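Local coordinates for Mll5499 protein (Mesorhizobium loti, PDB 3BDE), which is of unknown function but belongs to the stress-responsive alpha/beta barrel (Dabb) family and forms a homodimer with a ferredoxin-like fold, at residues Arg22-Phe27 with Leu109-Val114; Phe27-Ala32 with Tyr70-Ser75. All coordinates share one frame; numbering follows the deposited sequence.

Contact 1 of 2, residues Arg22-Phe27 with Leu109-Val114. With EDO (1,2-ethanediol), chain J; EDO (1,2-ethanediol), chain D.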
loop_
_atom_site.group_PDB
_atom_site.type_symbol
_atom_site.label_atom_id
_atom_site.label_comp_id
_atom_site.label_asym_id
_atom_site.label_seq_id
_atom_site.Cartn_x
_atom_site.Cartn_y
_atom_site.Cartn_z
ATOM N N ARG A 22 6.825 4.673 -4.861
ATOM C CA ARG A 22 6.674 3.561 -3.934
ATOM C C ARG A 22 5.897 2.486 -4.687
ATOM O O ARG A 22 4.722 2.661 -4.976
ATOM C CB ARG A 22 5.954 3.981 -2.679
ATOM C CG ARG A 22 5.852 2.895 -1.648
ATOM C CD ARG A 22 5.161 3.415 -0.433
ATOM N NE ARG A 22 5.970 4.448 0.191
ATOM C CZ ARG A 22 5.535 5.481 0.907
ATOM N NH1 ARG A 22 4.231 5.693 1.122
ATOM N NH2 ARG A 22 6.438 6.319 1.407
ATOM N N HIS A 23 6.582 1.401 -5.015
ATOM C CA HIS A 23 6.011 0.271 -5.739
ATOM C C HIS A 23 5.573 -0.771 -4.738
ATOM O O HIS A 23 6.387 -1.206 -3.875
ATOM C CB HIS A 23 7.037 -0.319 -6.706
ATOM C CG HIS A 23 6.632 -1.627 -7.314
ATOM N ND1 HIS A 23 5.435 -1.818 -7.960
ATOM C CD2 HIS A 23 7.293 -2.800 -7.399
ATOM C CE1 HIS A 23 5.368 -3.060 -8.398
ATOM N NE2 HIS A 23 6.478 -3.682 -8.056
ATOM N N THR A 24 4.298 -1.137 -4.798
ATOM C CA THR A 24 3.799 -2.195 -3.922
ATOM C C THR A 24 2.987 -3.219 -4.661
ATOM O O THR A 24 2.350 -2.911 -5.691
ATOM C CB THR A 24 2.932 -1.662 -2.747
ATOM O OG1 THR A 24 1.588 -1.408 -3.184
ATOM C CG2 THR A 24 3.535 -0.392 -2.108
ATOM N N VAL A 25 3.001 -4.445 -4.132
ATOM C CA VAL A 25 2.163 -5.527 -4.662
ATOM C C VAL A 25 1.573 -6.285 -3.473
ATOM O O VAL A 25 2.313 -6.621 -2.562
ATOM C CB VAL A 25 2.960 -6.450 -5.643
ATOM C CG1 VAL A 25 4.190 -7.119 -4.954
ATOM C CG2 VAL A 25 2.047 -7.487 -6.269
ATOM N N VAL A 26 0.256 -6.502 -3.478
ATOM C CA VAL A 26 -0.444 -7.268 -2.442
ATOM C C VAL A 26 -0.809 -8.590 -3.128
ATOM O O VAL A 26 -1.253 -8.576 -4.276
ATOM C CB VAL A 26 -1.676 -6.482 -1.852
ATOM C CG1 VAL A 26 -2.841 -6.417 -2.821
ATOM C CG2 VAL A 26 -2.143 -7.085 -0.537
ATOM N N PHE A 27 -0.618 -9.715 -2.438
ATOM C CA PHE A 27 -0.833 -11.010 -3.090
ATOM C C PHE A 27 -1.130 -12.177 -2.179
ATOM O O PHE A 27 -0.947 -12.105 -0.958
ATOM C CB PHE A 27 0.415 -11.363 -3.940
ATOM C CG PHE A 27 1.684 -11.560 -3.131
ATOM C CD1 PHE A 27 2.521 -10.480 -2.833
ATOM C CD2 PHE A 27 2.074 -12.838 -2.701
ATOM C CE1 PHE A 27 3.703 -10.687 -2.079
ATOM C CE2 PHE A 27 3.242 -13.041 -1.962
ATOM C CZ PHE A 27 4.050 -11.968 -1.650
ATOM N N LEU A 109 -2.576 -7.586 -6.711
ATOM C CA LEU A 109 -2.891 -6.221 -7.138
ATOM C C LEU A 109 -1.584 -5.450 -7.020
ATOM O O LEU A 109 -0.882 -5.607 -6.024
ATOM C CB LEU A 109 -3.891 -5.547 -6.205
ATOM C CG LEU A 109 -5.339 -6.006 -6.179
ATOM C CD1 LEU A 109 -6.065 -5.418 -4.961
ATOM C CD2 LEU A 109 -6.031 -5.615 -7.491
ATOM N N GLU A 110 -1.274 -4.645 -8.022
ATOM C CA GLU A 110 -0.131 -3.750 -7.982
ATOM C C GLU A 110 -0.698 -2.382 -7.645
ATOM O O GLU A 110 -1.653 -1.957 -8.276
ATOM C CB GLU A 110 0.594 -3.665 -9.323
ATOM C CG GLU A 110 1.474 -4.836 -9.652
ATOM C CD GLU A 110 2.325 -4.586 -10.899
ATOM O OE1 GLU A 110 3.019 -3.542 -10.956
ATOM O OE2 GLU A 110 2.314 -5.447 -11.815
ATOM N N ILE A 111 -0.135 -1.719 -6.631
ATOM C CA ILE A 111 -0.524 -0.361 -6.235
ATOM C C ILE A 111 0.779 0.443 -6.077
ATOM O O ILE A 111 1.599 0.129 -5.212
ATOM C CB ILE A 111 -1.326 -0.362 -4.905
ATOM C CG1 ILE A 111 -2.602 -1.231 -5.023
ATOM C CG2 ILE A 111 -1.747 1.020 -4.562
ATOM C CD1 ILE A 111 -3.096 -1.774 -3.674
ATOM N N ASP A 112 0.982 1.407 -6.971
ATOM C CA ASP A 112 2.179 2.244 -7.021
ATOM C C ASP A 112 1.788 3.649 -6.652
ATOM O O ASP A 112 0.738 4.139 -7.106
ATOM C CB ASP A 112 2.791 2.239 -8.425
ATOM C CG ASP A 112 3.318 0.878 -8.857
ATOM O OD1 ASP A 112 3.560 -0.006 -8.017
ATOM O OD2 ASP A 112 3.500 0.693 -10.089
ATOM N N TYR A 113 2.657 4.320 -5.895
ATOM C CA TYR A 113 2.409 5.629 -5.403
ATOM C C TYR A 113 3.519 6.623 -5.635
ATOM O O TYR A 113 4.700 6.262 -5.673
ATOM C CB TYR A 113 2.216 5.610 -3.895
ATOM C CG TYR A 113 1.072 4.808 -3.369
ATOM C CD1 TYR A 113 -0.231 5.203 -3.604
ATOM C CD2 TYR A 113 1.296 3.722 -2.522
ATOM C CE1 TYR A 113 -1.306 4.504 -3.074
ATOM C CE2 TYR A 113 0.246 3.031 -1.969
ATOM C CZ TYR A 113 -1.063 3.431 -2.243
ATOM O OH TYR A 113 -2.123 2.744 -1.715
ATOM N N VAL A 114 3.107 7.882 -5.773
ATOM C CA VAL A 114 4.038 9.004 -5.687
ATOM C C VAL A 114 3.458 9.996 -4.658
ATOM O O VAL A 114 2.235 10.002 -4.420
ATOM C CB VAL A 114 4.294 9.699 -7.019
ATOM C CG1 VAL A 114 4.870 8.751 -8.017
ATOM C CG2 VAL A 114 3.045 10.414 -7.550
HETATM C C1 EDO J . 0.230 -0.654 -0.589
HETATM O O1 EDO J . -0.228 -1.868 -1.195
HETATM C C2 EDO J . -0.812 -0.088 0.353
HETATM O O2 EDO J . -1.801 0.674 -0.338
HETATM C C1 EDO D . 7.807 -8.550 -7.959
HETATM O O1 EDO D . 7.602 -8.640 -9.372
HETATM C C2 EDO D . 7.368 -7.191 -7.451
HETATM O O2 EDO D . 8.144 -6.209 -8.141
#
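The imidazole of H23 is held at its edge from two sides: D112 OD1 meets ND1, and O2 of the 1,2-ethanediol of chain D, probably from the crystallisation liquor, bonds to NE2. H23 ND1 donates to D112 OD1 over 2.6 Å, nearly straight at 171° and almost in the ring plane. The carboxylate is turned 66° from the ring and takes the bond on its syn side, with the donor somewhat out of its plane. A chi1 of 170° swings the H23 ring beside the carbonyl carbon, alongside D112, and E110 OE1 stands 3.5 Å from H23 CE1 at the same edge. A carboxylate on ND1 would probably polarise the imidazole.

On the face carrying T24, I111 and Y113, Y113 OH and O2 of the ethanediol of chain J are hydrogen-bonded at 2.5 Å, with O2 in the ring plane; the diol also bonds to Y113 OH of the second subunit. Its O1 donates to T24 OG1, which donates to I111 O on a lone pair in the carbonyl plane.

The strands run antiparallel, with strand 72-78 on the other side of 21-29. D112 OD2 bonds to Y84 OH of helix 81-88, while Y113 and V114 pair with a strand of the second subunit.

Contact 2 of 2, residues Phe27-Ala32 with Tyr70-Ser75; sequences FTLKHA and YHFGFS
F27 sends its ring from strand 21-29 across F72 CB and edge-on into F74. CB sets the direction: CG stands between the backbone N and the carbonyl carbon (chi1 64°), which brings the ring over the partner strand. CD1 then passes 3.8 Å from F72 O. Farther out, CE1 lies above the centre of the F74 ring, and at the tip CZ of F27 comes within 3.6 Å of F74 CE1. CZ also meets F72 CB, which sits over one face of the F27 ring in a CH-pi contact. The F27-F74 pair is T-shaped, F27 giving the edge and F74 the face, with planes 69° apart; F72 and F27 meet more obliquely. Cut back to an alanine, F74 would probably leave the F27 edge without the aromatic face it points into and a gap beside CE1 and CZ.

Beside the rings the backbones pair: F27 N donates to F72 O (2.8 Å) and F72 N returns a bond to F27 O, while H71 N reaches the same carbonyl oxygen only weakly. T28 OG1 receives a second weak bond from H71 N, and T28 CG2 lies over the imidazole face in another CH-pi contact. A water joins H71 to L29, next along the strand from T28, accepting from L29 N and bonded to H71 ND1 at 2.9 Å.

W101 of helix 91-104 adds a further edge-to-face ring contact to F27, and A45 of helix 36-50 packs on F74, so helices close over the cluster. H71 and F72 both face F27, a classic beta bulge at the start of strand 72-78, and the aromatic cluster beside it belongs to the core between sheet and helices of this ferredoxin-like fold.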
loop_
_atom_site.group_PDB
_atom_site.type_symbol
_atom_site.label_atom_id
_atom_site.label_comp_id
_atom_site.label_asym_id
_atom_site.label_seq_id
_atom_site.Cartn_x
_atom_site.Cartn_y
_atom_site.Cartn_z
ATOM N N PHE A 27 -0.618 -9.715 -2.438
ATOM C CA PHE A 27 -0.833 -11.010 -3.090
ATOM C C PHE A 27 -1.130 -12.177 -2.179
ATOM O O PHE A 27 -0.947 -12.105 -0.958
ATOM C CB PHE A 27 0.415 -11.363 -3.940
ATOM C CG PHE A 27 1.684 -11.560 -3.131
ATOM C CD1 PHE A 27 2.521 -10.480 -2.833
ATOM C CD2 PHE A 27 2.074 -12.838 -2.701
ATOM C CE1 PHE A 27 3.703 -10.687 -2.079
ATOM C CE2 PHE A 27 3.242 -13.041 -1.962
ATOM C CZ PHE A 27 4.050 -11.968 -1.650
ATOM N N THR A 28 -1.584 -13.245 -2.823
ATOM C CA THR A 28 -1.877 -14.526 -2.200
ATOM C C THR A 28 -1.178 -15.569 -3.063
ATOM O O THR A 28 -1.194 -15.482 -4.306
ATOM C CB THR A 28 -3.382 -14.793 -2.132
ATOM O OG1 THR A 28 -3.954 -13.876 -1.202
ATOM C CG2 THR A 28 -3.664 -16.205 -1.646
ATOM N N LEU A 29 -0.545 -16.521 -2.404
ATOM C CA LEU A 29 0.158 -17.601 -3.104
ATOM C C LEU A 29 -0.777 -18.809 -3.214
ATOM O O LEU A 29 -1.737 -18.913 -2.476
ATOM C CB LEU A 29 1.413 -17.977 -2.328
ATOM C CG LEU A 29 2.443 -16.871 -2.112
ATOM C CD1 LEU A 29 3.517 -17.366 -1.095
ATOM C CD2 LEU A 29 3.029 -16.516 -3.447
ATOM N N LYS A 30 -0.464 -19.717 -4.131
ATOM C CA LYS A 30 -1.202 -20.995 -4.297
ATOM C C LYS A 30 -0.880 -21.977 -3.161
ATOM O O LYS A 30 -1.652 -22.920 -2.913
ATOM C CB LYS A 30 -0.845 -21.654 -5.638
ATOM C CG LYS A 30 -1.260 -20.819 -6.823
ATOM C CD LYS A 30 -0.837 -21.407 -8.115
ATOM C CE LYS A 30 -1.291 -20.534 -9.264
ATOM N NZ LYS A 30 -0.717 -21.069 -10.529
ATOM N N HIS A 31 0.230 -21.733 -2.472
ATOM C CA HIS A 31 0.728 -22.599 -1.404
ATOM C C HIS A 31 -0.100 -22.478 -0.151
ATOM O O HIS A 31 -0.682 -21.426 0.118
ATOM C CB HIS A 31 2.174 -22.255 -1.027
ATOM C CG HIS A 31 3.107 -22.177 -2.192
ATOM N ND1 HIS A 31 3.210 -23.179 -3.129
ATOM C CD2 HIS A 31 4.002 -21.227 -2.556
ATOM C CE1 HIS A 31 4.114 -22.843 -4.030
ATOM N NE2 HIS A 31 4.606 -21.664 -3.704
ATOM N N ALA A 32 -0.088 -23.554 0.634
ATOM C CA ALA A 32 -0.791 -23.615 1.898
ATOM C C ALA A 32 -0.181 -22.636 2.881
ATOM O O ALA A 32 1.032 -22.424 2.876
ATOM C CB ALA A 32 -0.731 -25.055 2.491
ATOM N N TYR A 70 -6.110 -10.882 0.406
ATOM C CA TYR A 70 -4.686 -10.960 0.046
ATOM C C TYR A 70 -3.959 -11.199 1.352
ATOM O O TYR A 70 -4.330 -10.593 2.353
ATOM C CB TYR A 70 -4.195 -9.692 -0.632
ATOM C CG TYR A 70 -4.892 -9.484 -1.954
ATOM C CD1 TYR A 70 -4.541 -10.236 -3.074
ATOM C CD2 TYR A 70 -5.917 -8.561 -2.079
ATOM C CE1 TYR A 70 -5.207 -10.067 -4.304
ATOM C CE2 TYR A 70 -6.581 -8.368 -3.306
ATOM C CZ TYR A 70 -6.217 -9.124 -4.412
ATOM O OH TYR A 70 -6.886 -8.958 -5.609
ATOM N N HIS A 71 -2.953 -12.074 1.337
ATOM C CA HIS A 71 -2.225 -12.447 2.544
ATOM C C HIS A 71 -0.944 -11.677 2.793
ATOM O O HIS A 71 -0.558 -11.502 3.941
ATOM C CB HIS A 71 -1.863 -13.928 2.529
ATOM C CG HIS A 71 -3.039 -14.847 2.433
ATOM N ND1 HIS A 71 -2.911 -16.165 2.053
ATOM C CD2 HIS A 71 -4.360 -14.641 2.652
ATOM C CE1 HIS A 71 -4.101 -16.742 2.072
ATOM N NE2 HIS A 71 -4.997 -15.838 2.425
ATOM N N PHE A 72 -0.291 -11.218 1.737
ATOM C CA PHE A 72 1.033 -10.615 1.851
ATOM C C PHE A 72 1.192 -9.417 0.977
ATOM O O PHE A 72 0.417 -9.207 0.065
ATOM C CB PHE A 72 2.097 -11.638 1.399
ATOM C CG PHE A 72 2.099 -12.909 2.203
ATOM C CD1 PHE A 72 2.583 -12.901 3.514
ATOM C CD2 PHE A 72 1.677 -14.123 1.650
ATOM C CE1 PHE A 72 2.585 -14.044 4.274
ATOM C CE2 PHE A 72 1.687 -15.274 2.406
ATOM C CZ PHE A 72 2.142 -15.239 3.718
ATOM N N GLY A 73 2.244 -8.660 1.243
ATOM C CA GLY A 73 2.628 -7.566 0.387
ATOM C C GLY A 73 4.134 -7.401 0.280
ATOM O O GLY A 73 4.883 -7.808 1.185
ATOM N N PHE A 74 4.584 -6.849 -0.851
ATOM C CA PHE A 74 5.968 -6.382 -0.971
ATOM C C PHE A 74 5.858 -4.890 -1.258
ATOM O O PHE A 74 4.956 -4.467 -1.993
ATOM C CB PHE A 74 6.775 -7.016 -2.123
ATOM C CG PHE A 74 6.982 -8.493 -2.038
ATOM C CD1 PHE A 74 7.024 -9.202 -0.828
ATOM C CD2 PHE A 74 7.309 -9.171 -3.209
ATOM C CE1 PHE A 74 7.302 -10.586 -0.819
ATOM C CE2 PHE A 74 7.601 -10.529 -3.219
ATOM C CZ PHE A 74 7.601 -11.242 -2.028
ATOM N N SER A 75 6.724 -4.111 -0.622
ATOM C CA SER A 75 6.826 -2.675 -0.793
ATOM C C SER A 75 8.282 -2.322 -1.013
ATOM O O SER A 75 9.160 -2.923 -0.414
ATOM C CB SER A 75 6.307 -1.959 0.443
ATOM O OG SER A 75 6.397 -0.576 0.289
HETATM O O HOH W 1 -0.628 -16.762 0.399
#

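Contact 1 and contact 2 lie on the two sides of strand 21-29 in one four-stranded antiparallel sheet, ordered 58-63, 72-78, 21-29, 105-115. The first strand is thus joined to both its neighbours, one of them the last strand. Their centres are about 13 Å apart, and they share F27, where 22-27 ends and 27-32 begins. Along the chain, contact 2 is nested inside the loop that contact 1 closes. The contacts also touch: V25 O and F74 N are probably hydrogen-bonded at 2.9 Å, and L109 CG packs on Y70 OH. Both touch the second subunit, contact 1 by strand pairing and contact 2 through the packing of F72 on L116 of that chain.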